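6-pyruvoyl tetrahydropterin synthase (Plasmodium falciparum, PDB 1Y13) belongs to the 6-pyruvoyl tetrahydropterin synthase family of pterin enzymes and holds a zinc ion and biopterin in a hexameric assembly. Local coordinates at residues A[80-85]-A[147-152]; A[35-40]-A[44-49]. One frame throughout, in Å; residues are numbered along the deposited sequence.

Overall arrangement
Contact 1 joins helix 72-86 to helix 135-150 beside the main antiparallel sheet. Contact 2 lies in that sheet, in the hairpin of strands 21-41 and 44-45, and builds part of the zinc and biopterin site. The two lie on opposite sides of the chain's centre, with their own centres about 26 Å apart. Their nearest atoms are still about 7 Å from each other, so they do not touch. Along the chain, contact 2 closes before contact 1 opens. Helix 135-150, which supplies 147-150 to contact 1, also carries E136 near its start, and E136 is hydrogen-bonded to the biopterin held at contact 2. Contact 1 itself includes no residue of the pocket.

Contact 1: A[80-85]-A[147-152]; sequences KKVCNK and IEEMDV
K81 and E149 form a salt bridge between two helices. K81 NZ donates a hydrogen bond to E149 OE1 at 3.0 Å. It meets that oxygen on the syn side, 28° out of the carboxylate plane. The second oxygen is less closely engaged, with E149 OE2 3.5 Å from K81 NZ. The lysine side chain crosses the glutamate at about a right angle, so its last methylenes also lie against the carboxylate. K81 CE comes within 3.3 Å of E149 OE2. The lysine chain is fully extended, with CG opposite the backbone N (chi1 -174°), and this carries the ammonium group across to the other helix. E149 folds at chi2 (-62°), which turns its carboxylate toward the lysine.

The contact belongs to the helical layer that packs on the sheet in this family. It pairs helix 72-86 with the C-terminal end of helix 135-150. V82 and E149 have the nearest CA atoms across the two segments, 8.4 Å apart.

Apolar contact is slight and lies nearer the helix backbones than the ion pair does. V82 CG2 touches E149 CG at 3.8 Å, so the aliphatic root of the glutamate lies against part of the buried valine. V82 also packs on Q145 and L146 of the same partner helix. One turn earlier on helix 72-86, K78 touches both E149 and M150, a selenomethionine. M150 reaches further, to L75 and to I163 of strand 162-168.

Contact 2: A[35-40]-A[44-49]; sequences CAHFIA and FRETLH. With ZN (zinc ion), chain D; BIO (biopterin), chain E.
H37 and H49 bind one zinc ion through their NE2 atoms, at 2.3 Å from H37 NE2 and 2.1 Å from H49 NE2. H51 is the third protein ligand, and biopterin O9 and O10 also coordinate the metal. The two imidazoles lie side by side and point the same way, their planes at 59°. H49 is fixed by a second bond: its ND1 donates to T47 O at 2.9 Å, in the carbonyl plane. H37 ND1 is held by S133.

E46 OE2 accepts a hydrogen bond from I39 N at 2.9 Å, on the anti side and 35° out of the carboxylate plane. The same oxygen lies 2.5 Å from biopterin O9. E46 CG sits between its backbone N and carbonyl carbon (chi1 70°), and the extended chain beyond it reaches the ligand.

The segments form a beta hairpin with two short antiparallel ladders. H37 and H49 are a hydrogen-bonded pair, and A40 faces R45 in a non-hydrogen-bonded one. The register shifts by one residue between them. E46 N bonds to I39 O at 3.2 Å.

I39 CD1 lies against the biopterin ring near N5, while its CG2 meets the edge of the F44 ring. On the other side, F38 CB packs against E46 O, and L48 CD1 lies at the F38 ring edge. Y118 stacks on F38, and H88 of the second subunit stacks on H49.

Contact 1: A[80-85]-A[147-152]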
loop_
_atom_site.group_PDB
_atom_site.type_symbol
_atom_site.label_atom_id
_atom_site.label_comp_id
_atom_site.label_asym_id
_atom_site.label_seq_id
_atom_site.Cartn_x
_atom_site.Cartn_y
_atom_site.Cartn_z
ATOM N N LYS A 80 3.517 19.155 7.909
ATOM C CA LYS A 80 4.901 19.147 7.426
ATOM C C LYS A 80 5.805 19.955 8.347
ATOM O O LYS A 80 6.940 19.552 8.651
ATOM C CB LYS A 80 4.995 19.644 5.992
ATOM C CG LYS A 80 4.802 18.554 4.971
ATOM C CE LYS A 80 3.143 18.370 1.621
ATOM N N LYS A 81 5.294 21.075 8.820
ATOM C CA LYS A 81 6.055 21.956 9.692
ATOM C C LYS A 81 6.420 21.271 11.000
ATOM O O LYS A 81 7.564 21.337 11.442
ATOM C CB LYS A 81 5.239 23.214 9.977
ATOM C CG LYS A 81 5.982 24.274 10.757
ATOM C CD LYS A 81 5.114 25.510 10.891
ATOM C CE LYS A 81 5.788 26.537 11.779
ATOM N NZ LYS A 81 4.983 27.785 11.865
ATOM N N VAL A 82 5.454 20.610 11.631
ATOM C CA VAL A 82 5.712 19.961 12.922
ATOM C C VAL A 82 6.669 18.771 12.753
ATOM O O VAL A 82 7.589 18.598 13.556
ATOM C CB VAL A 82 4.392 19.613 13.684
ATOM C CG1 VAL A 82 4.684 18.815 14.923
ATOM C CG2 VAL A 82 3.664 20.907 14.083
ATOM N N CYS A 83 6.489 18.000 11.680
ATOM C CA CYS A 83 7.366 16.884 11.364
ATOM C C CYS A 83 8.811 17.342 11.107
ATOM O O CYS A 83 9.751 16.696 11.560
ATOM C CB CYS A 83 6.850 16.131 10.117
ATOM S SG CYS A 83 5.326 15.136 10.382
ATOM N N ASN A 84 8.975 18.414 10.333
ATOM C CA ASN A 84 10.270 18.974 10.038
ATOM C C ASN A 84 11.085 19.336 11.285
ATOM O O ASN A 84 12.300 19.160 11.282
ATOM C CB ASN A 84 10.141 20.172 9.105
ATOM C CG ASN A 84 9.806 19.761 7.665
ATOM O OD1 ASN A 84 9.885 18.576 7.304
ATOM N ND2 ASN A 84 9.419 20.745 6.830
ATOM N N LYS A 85 10.422 19.805 12.346
ATOM C CA LYS A 85 11.115 20.203 13.571
ATOM C C LYS A 85 11.699 18.988 14.295
ATOM O O LYS A 85 12.758 19.075 14.897
ATOM C CB LYS A 85 10.175 20.952 14.517
ATOM C CG LYS A 85 9.892 22.387 14.120
ATOM N N ILE A 147 -2.515 21.725 16.942
ATOM C CA ILE A 147 -3.616 22.556 17.361
ATOM C C ILE A 147 -3.162 24.014 17.487
ATOM O O ILE A 147 -3.882 24.930 17.084
ATOM C CB ILE A 147 -4.263 22.016 18.649
ATOM C CG1 ILE A 147 -5.126 20.782 18.304
ATOM C CG2 ILE A 147 -5.114 23.084 19.303
ATOM C CD1 ILE A 147 -5.696 20.075 19.535
ATOM N N GLU A 148 -1.966 24.240 18.023
ATOM C CA GLU A 148 -1.419 25.606 18.088
ATOM C C GLU A 148 -1.120 26.156 16.689
ATOM O O GLU A 148 -1.440 27.306 16.399
ATOM C CB GLU A 148 -0.129 25.638 18.919
ATOM C CG GLU A 148 -0.338 25.553 20.432
ATOM C CD GLU A 148 0.978 25.396 21.222
ATOM O OE1 GLU A 148 2.074 25.332 20.603
ATOM O OE2 GLU A 148 0.909 25.337 22.478
ATOM N N GLU A 149 -0.479 25.342 15.840
ATOM C CA GLU A 149 -0.149 25.770 14.463
ATOM C C GLU A 149 -1.377 26.209 13.687
ATOM O O GLU A 149 -1.371 27.268 13.043
ATOM C CB GLU A 149 0.536 24.662 13.651
ATOM C CG GLU A 149 1.976 24.353 14.035
ATOM C CD GLU A 149 2.921 25.533 13.834
ATOM O OE1 GLU A 149 2.532 26.527 13.152
ATOM O OE2 GLU A 149 4.058 25.459 14.370
HETATM N N MSE A 150 -2.418 25.382 13.739
HETATM C CA MSE A 150 -3.647 25.625 12.971
HETATM C C MSE A 150 -4.465 26.745 13.554
HETATM O O MSE A 150 -5.372 27.265 12.905
HETATM C CB MSE A 150 -4.490 24.366 12.893
HETATM C CG MSE A 150 -3.829 23.326 12.067
HETATM SE SE MSE A 150 -5.074 21.897 11.808
HETATM C CE MSE A 150 -4.952 20.932 13.607
ATOM N N ASP A 151 -4.140 27.113 14.788
ATOM C CA ASP A 151 -4.786 28.221 15.455
ATOM C C ASP A 151 -6.201 27.828 15.857
ATOM O O ASP A 151 -7.088 27.703 15.009
ATOM C CB ASP A 151 -4.810 29.454 14.534
ATOM C CG ASP A 151 -5.567 30.632 15.141
ATOM O OD1 ASP A 151 -5.393 30.904 16.354
ATOM O OD2 ASP A 151 -6.331 31.298 14.399
ATOM N N VAL A 152 -6.423 27.698 17.165
ATOM C CA VAL A 152 -7.723 27.266 17.691
ATOM C C VAL A 152 -8.924 28.136 17.266
ATOM O O VAL A 152 -10.046 27.624 17.161
ATOM C CB VAL A 152 -7.666 27.093 19.231
ATOM C CG1 VAL A 152 -7.508 28.461 19.938
ATOM C CG2 VAL A 152 -8.901 26.330 19.743
#

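Contact 2: A[35-40]-A[44-49]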
loop_
_atom_site.group_PDB
_atom_site.type_symbol
_atom_site.label_atom_id
_atom_site.label_comp_id
_atom_site.label_asym_id
_atom_site.label_seq_id
_atom_site.Cartn_x
_atom_site.Cartn_y
_atom_site.Cartn_z
ATOM N N CYS A 35 13.856 9.483 13.515
ATOM C CA CYS A 35 14.490 9.786 14.810
ATOM C C CYS A 35 15.060 8.562 15.522
ATOM O O CYS A 35 14.583 7.439 15.316
ATOM C CB CYS A 35 13.457 10.432 15.734
ATOM S SG CYS A 35 13.044 12.105 15.207
ATOM N N ALA A 36 16.057 8.794 16.368
ATOM C CA ALA A 36 16.535 7.805 17.294
ATOM C C ALA A 36 15.840 7.984 18.647
ATOM O O ALA A 36 15.397 9.089 18.985
ATOM C CB ALA A 36 18.079 7.900 17.446
ATOM N N HIS A 37 15.747 6.907 19.424
ATOM C CA HIS A 37 15.163 6.983 20.762
ATOM C C HIS A 37 15.409 5.667 21.499
ATOM O O HIS A 37 15.858 4.681 20.899
ATOM C CB HIS A 37 13.640 7.275 20.677
ATOM C CG HIS A 37 12.788 6.043 20.555
ATOM N ND1 HIS A 37 11.808 5.720 21.474
ATOM C CD2 HIS A 37 12.760 5.063 19.620
ATOM C CE1 HIS A 37 11.209 4.600 21.106
ATOM N NE2 HIS A 37 11.766 4.179 19.982
ATOM N N PHE A 38 15.108 5.648 22.789
ATOM C CA PHE A 38 14.911 4.389 23.472
ATOM C C PHE A 38 13.878 4.611 24.546
ATOM O O PHE A 38 13.808 5.683 25.140
ATOM C CB PHE A 38 16.232 3.788 24.009
ATOM C CG PHE A 38 16.941 4.649 25.027
ATOM C CD1 PHE A 38 16.617 4.562 26.362
ATOM C CD2 PHE A 38 17.941 5.540 24.639
ATOM C CE1 PHE A 38 17.277 5.364 27.313
ATOM C CE2 PHE A 38 18.605 6.324 25.562
ATOM C CZ PHE A 38 18.266 6.254 26.898
ATOM N N ILE A 39 13.039 3.608 24.764
ATOM C CA ILE A 39 12.096 3.653 25.871
ATOM C C ILE A 39 12.730 3.273 27.210
ATOM O O ILE A 39 13.531 2.358 27.301
ATOM C CB ILE A 39 10.829 2.861 25.526
ATOM C CG1 ILE A 39 9.909 3.783 24.713
ATOM C CG2 ILE A 39 10.143 2.373 26.791
ATOM C CD1 ILE A 39 9.021 3.070 23.745
ATOM N N ALA A 40 12.406 4.047 28.243
ATOM C CA ALA A 40 12.835 3.719 29.586
ATOM C C ALA A 40 11.699 4.050 30.549
ATOM O O ALA A 40 11.170 5.147 30.513
ATOM C CB ALA A 40 14.103 4.491 29.920
ATOM N N PHE A 44 12.770 -0.981 33.420
ATOM C CA PHE A 44 12.968 -1.368 32.012
ATOM C C PHE A 44 13.678 -0.288 31.214
ATOM O O PHE A 44 13.306 0.889 31.275
ATOM C CB PHE A 44 11.632 -1.690 31.341
ATOM C CG PHE A 44 11.728 -1.995 29.845
ATOM C CD1 PHE A 44 11.646 -0.973 28.898
ATOM C CD2 PHE A 44 11.857 -3.307 29.391
ATOM C CE1 PHE A 44 11.703 -1.256 27.518
ATOM C CE2 PHE A 44 11.917 -3.596 28.025
ATOM C CZ PHE A 44 11.836 -2.565 27.086
ATOM N N ARG A 45 14.673 -0.713 30.442
ATOM C CA ARG A 45 15.438 0.165 29.552
ATOM C C ARG A 45 15.757 -0.651 28.312
ATOM O O ARG A 45 16.213 -1.764 28.447
ATOM C CB ARG A 45 16.750 0.586 30.232
ATOM C CG ARG A 45 17.380 1.877 29.694
ATOM C CD ARG A 45 18.451 1.613 28.596
ATOM N NE ARG A 45 19.722 1.252 29.214
ATOM C CZ ARG A 45 20.697 0.549 28.641
ATOM N NH1 ARG A 45 20.590 0.082 27.395
ATOM N NH2 ARG A 45 21.807 0.304 29.337
ATOM N N GLU A 46 15.501 -0.136 27.112
ATOM C CA GLU A 46 15.889 -0.864 25.898
ATOM C C GLU A 46 17.073 -0.153 25.237
ATOM O O GLU A 46 17.378 0.998 25.566
ATOM C CB GLU A 46 14.717 -0.999 24.905
ATOM C CG GLU A 46 14.323 0.322 24.256
ATOM C CD GLU A 46 12.993 0.290 23.494
ATOM O OE1 GLU A 46 12.371 -0.789 23.355
ATOM O OE2 GLU A 46 12.569 1.369 23.031
ATOM N N THR A 47 17.720 -0.838 24.301
ATOM C CA THR A 47 18.856 -0.266 23.572
ATOM C C THR A 47 18.412 0.828 22.587
ATOM O O THR A 47 17.276 0.831 22.098
ATOM C CB THR A 47 19.661 -1.346 22.807
ATOM O OG1 THR A 47 18.791 -2.022 21.916
ATOM C CG2 THR A 47 20.261 -2.377 23.755
ATOM N N LEU A 48 19.304 1.788 22.353
ATOM C CA LEU A 48 19.144 2.799 21.304
ATOM C C LEU A 48 18.778 2.176 19.965
ATOM O O LEU A 48 19.374 1.183 19.547
ATOM C CB LEU A 48 20.447 3.567 21.152
ATOM C CG LEU A 48 20.483 4.755 20.192
ATOM C CD1 LEU A 48 19.586 5.876 20.722
ATOM C CD2 LEU A 48 21.923 5.216 20.083
ATOM N N HIS A 49 17.767 2.732 19.315
ATOM C CA HIS A 49 17.407 2.355 17.956
ATOM C C HIS A 49 16.670 3.548 17.328
ATOM O O HIS A 49 16.812 4.664 17.802
ATOM C CB HIS A 49 16.563 1.077 17.930
ATOM C CG HIS A 49 15.279 1.204 18.677
ATOM N ND1 HIS A 49 15.233 1.335 20.049
ATOM C CD2 HIS A 49 13.998 1.271 18.245
ATOM C CE1 HIS A 49 13.975 1.465 20.431
ATOM N NE2 HIS A 49 13.207 1.433 19.356
HETATM ZN ZN ZN D . 11.166 2.047 19.390
HETATM N N1 BIO E . 4.466 0.047 22.624
HETATM N N2 BIO E . 2.428 1.136 22.891
HETATM C C2 BIO E . 3.745 1.181 22.543
HETATM N N3 BIO E . 4.357 2.308 22.117
HETATM C C4A BIO E . 6.514 1.230 21.830
HETATM C C8A BIO E . 5.795 0.029 22.302
HETATM N N8 BIO E . 6.503 -1.127 22.413
HETATM C C7 BIO E . 7.817 -1.210 22.105
HETATM C C6 BIO E . 8.499 -0.103 21.644
HETATM N N5 BIO E . 7.828 1.077 21.532
HETATM C C9 BIO E . 9.971 -0.184 21.295
HETATM O O9 BIO E . 10.670 1.106 21.477
HETATM C C10 BIO E . 10.257 -0.745 19.860
HETATM O O10 BIO E . 10.391 0.326 18.904
HETATM C C11 BIO E . 9.247 -1.764 19.302
#